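Local coordinates for acetyltransferase-like, GNAT family (Bacteroides thetaiotaomicron, PDB 3EY5), which probably acts as an N-acetyltransferase of the GNAT family, at residues I5-Y18 / T44-D58. Numbering follows the deposited sequence.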
loop_
_atom_site.group_PDB
_atom_site.type_symbol
_atom_site.label_atom_id
_atom_site.label_comp_id
_atom_site.label_asym_id
_atom_site.label_seq_id
_atom_site.Cartn_x
_atom_site.Cartn_y
_atom_site.Cartn_z
ATOM N N ILE A 5 -17.892 0.984 -5.307
ATOM C CA ILE A 5 -16.417 1.203 -5.374
ATOM C C ILE A 5 -15.826 0.159 -6.277
ATOM O O ILE A 5 -16.218 -0.997 -6.232
ATOM C CB ILE A 5 -15.728 1.170 -3.988
ATOM C CG1 ILE A 5 -16.270 2.296 -3.109
ATOM C CG2 ILE A 5 -14.188 1.233 -4.141
ATOM C CD1 ILE A 5 -15.247 3.289 -2.627
ATOM N N ARG A 6 -14.861 0.568 -7.080
ATOM C CA ARG A 6 -14.306 -0.277 -8.123
ATOM C C ARG A 6 -12.813 -0.021 -8.307
ATOM O O ARG A 6 -12.379 1.130 -8.362
ATOM C CB ARG A 6 -15.051 0.040 -9.420
ATOM C CG ARG A 6 -14.618 -0.767 -10.599
ATOM C CD ARG A 6 -15.587 -0.546 -11.759
ATOM N NE ARG A 6 -15.413 0.774 -12.360
ATOM C CZ ARG A 6 -14.403 1.110 -13.153
ATOM N NH1 ARG A 6 -13.444 0.231 -13.437
ATOM N NH2 ARG A 6 -14.348 2.336 -13.656
ATOM N N PHE A 7 -12.032 -1.097 -8.405
ATOM C CA PHE A 7 -10.608 -0.985 -8.689
ATOM C C PHE A 7 -10.317 -1.361 -10.122
ATOM O O PHE A 7 -10.754 -2.434 -10.616
ATOM C CB PHE A 7 -9.809 -1.912 -7.787
ATOM C CG PHE A 7 -10.147 -1.777 -6.341
ATOM C CD1 PHE A 7 -9.417 -0.949 -5.528
ATOM C CD2 PHE A 7 -11.214 -2.472 -5.799
ATOM C CE1 PHE A 7 -9.729 -0.820 -4.172
ATOM C CE2 PHE A 7 -11.533 -2.338 -4.452
ATOM C CZ PHE A 7 -10.789 -1.507 -3.644
ATOM N N GLN A 8 -9.556 -0.506 -10.794
ATOM C CA GLN A 8 -9.161 -0.825 -12.147
ATOM C C GLN A 8 -7.672 -0.633 -12.444
ATOM O O GLN A 8 -7.127 0.467 -12.284
ATOM C CB GLN A 8 -10.091 -0.174 -13.180
ATOM C CG GLN A 8 -9.976 1.311 -13.416
ATOM C CD GLN A 8 -10.337 1.642 -14.882
ATOM O OE1 GLN A 8 -9.544 1.394 -15.793
ATOM N NE2 GLN A 8 -11.535 2.192 -15.105
ATOM N N PRO A 9 -7.008 -1.739 -12.818
ATOM C CA PRO A 9 -5.591 -1.709 -13.155
ATOM C C PRO A 9 -5.326 -0.601 -14.166
ATOM O O PRO A 9 -6.165 -0.298 -15.016
ATOM C CB PRO A 9 -5.345 -3.084 -13.781
ATOM C CG PRO A 9 -6.387 -3.965 -13.161
ATOM C CD PRO A 9 -7.573 -3.107 -12.894
ATOM N N ILE A 10 -4.174 0.023 -14.051
ATOM C CA ILE A 10 -3.887 1.145 -14.896
ATOM C C ILE A 10 -2.488 1.017 -15.442
ATOM O O ILE A 10 -1.604 0.457 -14.798
ATOM C CB ILE A 10 -4.178 2.474 -14.132
ATOM C CG1 ILE A 10 -4.946 3.430 -15.000
ATOM C CG2 ILE A 10 -2.975 3.098 -13.392
ATOM C CD1 ILE A 10 -6.424 3.255 -14.790
ATOM N N THR A 11 -2.322 1.462 -16.681
ATOM C CA THR A 11 -0.995 1.614 -17.263
ATOM C C THR A 11 -0.709 3.113 -17.469
ATOM O O THR A 11 -1.602 3.947 -17.394
ATOM C CB THR A 11 -0.794 0.756 -18.573
ATOM O OG1 THR A 11 -2.022 0.659 -19.314
ATOM C CG2 THR A 11 -0.322 -0.658 -18.214
ATOM N N THR A 12 0.543 3.453 -17.701
ATOM C CA THR A 12 0.872 4.796 -18.078
ATOM C C THR A 12 0.278 5.123 -19.474
ATOM O O THR A 12 0.338 6.275 -19.918
ATOM C CB THR A 12 2.383 4.946 -18.163
ATOM O OG1 THR A 12 2.875 4.080 -19.204
ATOM C CG2 THR A 12 3.033 4.582 -16.856
ATOM N N SER A 13 -0.273 4.101 -20.148
ATOM C CA SER A 13 -1.057 4.261 -21.384
ATOM C C SER A 13 -2.379 4.970 -21.120
ATOM O O SER A 13 -2.972 5.562 -22.033
ATOM C CB SER A 13 -1.336 2.896 -22.031
ATOM O OG SER A 13 -0.130 2.251 -22.428
ATOM N N ASP A 14 -2.837 4.901 -19.869
ATOM C CA ASP A 14 -4.041 5.583 -19.438
ATOM C C ASP A 14 -3.637 6.935 -18.895
ATOM O O ASP A 14 -3.657 7.166 -17.684
ATOM C CB ASP A 14 -4.726 4.754 -18.369
ATOM C CG ASP A 14 -5.036 3.372 -18.844
ATOM O OD1 ASP A 14 -5.653 3.268 -19.926
ATOM O OD2 ASP A 14 -4.656 2.393 -18.161
ATOM N N VAL A 15 -3.264 7.824 -19.813
ATOM C CA VAL A 15 -2.715 9.137 -19.490
ATOM C C VAL A 15 -3.435 9.859 -18.344
ATOM O O VAL A 15 -2.792 10.181 -17.330
ATOM C CB VAL A 15 -2.561 10.014 -20.776
ATOM C CG1 VAL A 15 -2.916 11.480 -20.535
ATOM C CG2 VAL A 15 -1.148 9.884 -21.336
ATOM N N GLN A 16 -4.746 10.080 -18.480
ATOM C CA GLN A 16 -5.502 10.848 -17.473
ATOM C C GLN A 16 -5.484 10.198 -16.092
ATOM O O GLN A 16 -5.250 10.869 -15.071
ATOM C CB GLN A 16 -6.948 11.116 -17.901
ATOM C CG GLN A 16 -7.897 11.390 -16.723
ATOM C CD GLN A 16 -9.153 12.135 -17.118
ATOM O OE1 GLN A 16 -9.364 13.275 -16.701
ATOM N NE2 GLN A 16 -10.008 11.490 -17.913
ATOM N N HIS A 17 -5.729 8.893 -16.066
ATOM C CA HIS A 17 -5.739 8.175 -14.812
ATOM C C HIS A 17 -4.365 8.094 -14.197
ATOM O O HIS A 17 -4.233 8.241 -12.982
ATOM C CB HIS A 17 -6.333 6.798 -14.981
ATOM C CG HIS A 17 -7.739 6.814 -15.480
ATOM N ND1 HIS A 17 -8.607 7.858 -15.225
ATOM C CD2 HIS A 17 -8.436 5.908 -16.211
ATOM C CE1 HIS A 17 -9.776 7.591 -15.781
ATOM N NE2 HIS A 17 -9.698 6.415 -16.385
ATOM N N TYR A 18 -3.341 7.863 -15.002
ATOM C CA TYR A 18 -2.006 7.729 -14.422
ATOM C C TYR A 18 -1.503 9.026 -13.789
ATOM O O TYR A 18 -0.892 9.002 -12.701
ATOM C CB TYR A 18 -0.981 7.171 -15.397
ATOM C CG TYR A 18 0.345 6.856 -14.716
ATOM C CD1 TYR A 18 0.602 5.580 -14.191
ATOM C CD2 TYR A 18 1.336 7.838 -14.582
ATOM C CE1 TYR A 18 1.813 5.297 -13.567
ATOM C CE2 TYR A 18 2.541 7.566 -13.971
ATOM C CZ TYR A 18 2.781 6.304 -13.470
ATOM O OH TYR A 18 3.990 6.055 -12.849
ATOM N N THR A 44 5.108 0.096 -13.110
ATOM C CA THR A 44 3.723 0.022 -13.560
ATOM C C THR A 44 3.556 -0.823 -14.856
ATOM O O THR A 44 2.849 -1.836 -14.852
ATOM C CB THR A 44 3.110 1.437 -13.692
ATOM O OG1 THR A 44 3.015 2.038 -12.391
ATOM C CG2 THR A 44 1.730 1.379 -14.330
ATOM N N ASP A 45 4.227 -0.447 -15.935
ATOM C CA ASP A 45 4.091 -1.208 -17.202
ATOM C C ASP A 45 5.039 -2.389 -17.369
ATOM O O ASP A 45 4.760 -3.313 -18.126
ATOM C CB ASP A 45 4.278 -0.297 -18.398
ATOM C CG ASP A 45 3.824 1.108 -18.141
ATOM O OD1 ASP A 45 2.683 1.325 -17.656
ATOM O OD2 ASP A 45 4.628 2.003 -18.450
ATOM N N ARG A 46 6.175 -2.366 -16.695
ATOM C CA ARG A 46 7.148 -3.431 -16.896
ATOM C C ARG A 46 6.888 -4.649 -15.998
ATOM O O ARG A 46 7.042 -5.782 -16.442
ATOM C CB ARG A 46 8.584 -2.918 -16.681
ATOM C CG ARG A 46 9.171 -2.026 -17.788
ATOM C CD ARG A 46 10.712 -2.084 -17.719
ATOM N NE ARG A 46 11.428 -1.423 -18.825
ATOM C CZ ARG A 46 11.815 -2.006 -19.968
ATOM N NH1 ARG A 46 12.474 -1.296 -20.886
ATOM N NH2 ARG A 46 11.545 -3.290 -20.215
ATOM N N ILE A 47 6.509 -4.414 -14.737
ATOM C CA ILE A 47 6.578 -5.463 -13.717
ATOM C C ILE A 47 5.212 -6.126 -13.498
ATOM O O ILE A 47 4.271 -5.506 -12.975
ATOM C CB ILE A 47 7.225 -4.948 -12.384
ATOM C CG1 ILE A 47 8.700 -4.592 -12.593
ATOM C CG2 ILE A 47 7.080 -5.955 -11.248
ATOM C CD1 ILE A 47 9.411 -5.422 -13.676
ATOM N N GLY A 48 5.137 -7.394 -13.904
ATOM C CA GLY A 48 3.880 -8.145 -14.036
ATOM C C GLY A 48 3.160 -8.464 -12.747
ATOM O O GLY A 48 1.928 -8.473 -12.714
ATOM N N ASN A 49 3.922 -8.718 -11.684
ATOM C CA ASN A 49 3.341 -8.893 -10.364
ATOM C C ASN A 49 3.237 -7.563 -9.551
ATOM O O ASN A 49 2.956 -7.597 -8.371
ATOM C CB ASN A 49 4.151 -9.934 -9.602
ATOM C CG ASN A 49 5.513 -9.411 -9.198
ATOM O OD1 ASN A 49 6.182 -8.729 -9.972
ATOM N ND2 ASN A 49 5.923 -9.703 -7.973
ATOM N N PHE A 50 3.459 -6.413 -10.193
ATOM C CA PHE A 50 3.199 -5.111 -9.586
ATOM C C PHE A 50 1.938 -4.538 -10.225
ATOM O O PHE A 50 1.797 -4.513 -11.456
ATOM C CB PHE A 50 4.414 -4.129 -9.727
ATOM C CG PHE A 50 4.124 -2.715 -9.218
ATOM C CD1 PHE A 50 3.997 -2.466 -7.851
ATOM C CD2 PHE A 50 3.915 -1.655 -10.108
ATOM C CE1 PHE A 50 3.680 -1.175 -7.363
ATOM C CE2 PHE A 50 3.590 -0.357 -9.636
ATOM C CZ PHE A 50 3.478 -0.127 -8.261
ATOM N N HIS A 51 1.020 -4.057 -9.406
ATOM C CA HIS A 51 -0.255 -3.617 -9.933
ATOM C C HIS A 51 -0.597 -2.223 -9.431
ATOM O O HIS A 51 -0.716 -1.989 -8.217
ATOM C CB HIS A 51 -1.368 -4.582 -9.532
ATOM C CG HIS A 51 -1.151 -5.988 -9.997
ATOM N ND1 HIS A 51 -1.591 -6.442 -11.222
ATOM C CD2 HIS A 51 -0.532 -7.039 -9.407
ATOM C CE1 HIS A 51 -1.263 -7.716 -11.366
ATOM N NE2 HIS A 51 -0.612 -8.097 -10.282
ATOM N N ASN A 52 -0.753 -1.311 -10.382
ATOM C CA ASN A 52 -1.168 0.056 -10.097
ATOM C C ASN A 52 -2.651 0.219 -10.441
ATOM O O ASN A 52 -3.056 -0.050 -11.571
ATOM C CB ASN A 52 -0.302 1.017 -10.932
ATOM C CG ASN A 52 -0.269 2.423 -10.371
ATOM O OD1 ASN A 52 -1.207 2.861 -9.671
ATOM N ND2 ASN A 52 0.834 3.151 -10.661
ATOM N N ASN A 53 -3.464 0.622 -9.467
ATOM C CA ASN A 53 -4.901 0.681 -9.674
ATOM C C ASN A 53 -5.521 1.984 -9.255
ATOM O O ASN A 53 -5.181 2.525 -8.199
ATOM C CB ASN A 53 -5.640 -0.438 -8.920
ATOM C CG ASN A 53 -5.029 -1.800 -9.135
ATOM O OD1 ASN A 53 -5.553 -2.612 -9.906
ATOM N ND2 ASN A 53 -3.925 -2.085 -8.412
ATOM N N ILE A 54 -6.459 2.466 -10.075
ATOM C CA ILE A 54 -7.258 3.638 -9.722
ATOM C C ILE A 54 -8.524 3.119 -9.041
ATOM O O ILE A 54 -9.044 2.022 -9.350
ATOM C CB ILE A 54 -7.510 4.599 -10.938
ATOM C CG1 ILE A 54 -8.400 5.763 -10.530
ATOM C CG2 ILE A 54 -8.160 3.859 -12.089
ATOM C CD1 ILE A 54 -8.428 6.897 -11.543
ATOM N N ILE A 55 -8.980 3.872 -8.063
ATOM C CA ILE A 55 -10.152 3.490 -7.328
ATOM C C ILE A 55 -11.290 4.407 -7.800
ATOM O O ILE A 55 -11.141 5.632 -7.813
ATOM C CB ILE A 55 -9.929 3.625 -5.812
ATOM C CG1 ILE A 55 -8.746 2.740 -5.340
ATOM C CG2 ILE A 55 -11.173 3.256 -5.079
ATOM C CD1 ILE A 55 -8.298 3.116 -3.997
ATOM N N PHE A 56 -12.402 3.807 -8.208
ATOM C CA PHE A 56 -13.558 4.571 -8.634
ATOM C C PHE A 56 -14.708 4.493 -7.667
ATOM O O PHE A 56 -14.912 3.479 -7.018
ATOM C CB PHE A 56 -14.048 4.066 -9.980
ATOM C CG PHE A 56 -13.148 4.407 -11.116
ATOM C CD1 PHE A 56 -12.109 3.559 -11.472
ATOM C CD2 PHE A 56 -13.354 5.566 -11.849
ATOM C CE1 PHE A 56 -11.277 3.882 -12.543
ATOM C CE2 PHE A 56 -12.529 5.886 -12.921
ATOM C CZ PHE A 56 -11.488 5.042 -13.263
ATOM N N ASP A 57 -15.466 5.575 -7.573
ATOM C CA ASP A 57 -16.818 5.519 -7.001
ATOM C C ASP A 57 -17.734 5.825 -8.178
ATOM O O ASP A 57 -17.956 6.965 -8.549
ATOM C CB ASP A 57 -16.957 6.488 -5.830
ATOM C CG ASP A 57 -18.352 6.502 -5.224
ATOM O OD1 ASP A 57 -18.857 5.438 -4.805
ATOM O OD2 ASP A 57 -18.949 7.604 -5.156
ATOM N N ASP A 58 -18.215 4.745 -8.783
ATOM C CA ASP A 58 -18.813 4.721 -10.122
ATOM C C ASP A 58 -17.787 5.065 -11.166
ATOM O O ASP A 58 -16.849 4.318 -11.385
ATOM C CB ASP A 58 -20.024 5.646 -10.223
ATOM C CG ASP A 58 -21.138 5.207 -9.331
ATOM O OD1 ASP A 58 -22.111 5.982 -9.190
ATOM O OD2 ASP A 58 -21.034 4.082 -8.769
#
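I5 lays its CG2 against CG2 of I55 (3.8 Å), beside the first bridge of the antiparallel strands 6-9 and 50-57. That bridge is the hydrogen-bonded pair R6 and F56, with F56 N giving R6 O a nearly straight bond of 2.7 Å in the carbonyl plane. With CG anti to the backbone N (chi1 -179°) and a bend at chi3, R6 folds its guanidinium flat over one face of the F56 ring, planes 16° apart, an off-centre cation-pi stack. F7, on the other face of the sheet, runs alongside I55, its CD1 3.8 Å from I55 CG1. Q8 and I54 exchange backbone bonds as the next hydrogen-bonded pair, and I10 N reaches N52 O at 2.7 Å. Beyond the strand, D45 grips T12 twice: OD1 takes T12 N (3.0 Å) and OD2 takes T12 OG1 (2.8 Å), both from the syn side, the hydroxyl tilted well out of the carboxylate plane. The H17 ring turns a face to the edge of F56 in a T-shaped pair (83°). Replacing F56 by alanine would probably leave the R6 guanidinium without its stacking surface and H17 without its aromatic partner. The Y18 ring edge lies by T44 OG1, a hydroxyl bonded to L40 O and N52 ND2. Strand 6-9 joins one side of strand 50-57, whose other side pairs with strand 60-69; F7 and I55 face helix 90-101, while helix 15-28 packs across the opposite face, over I54 and F56.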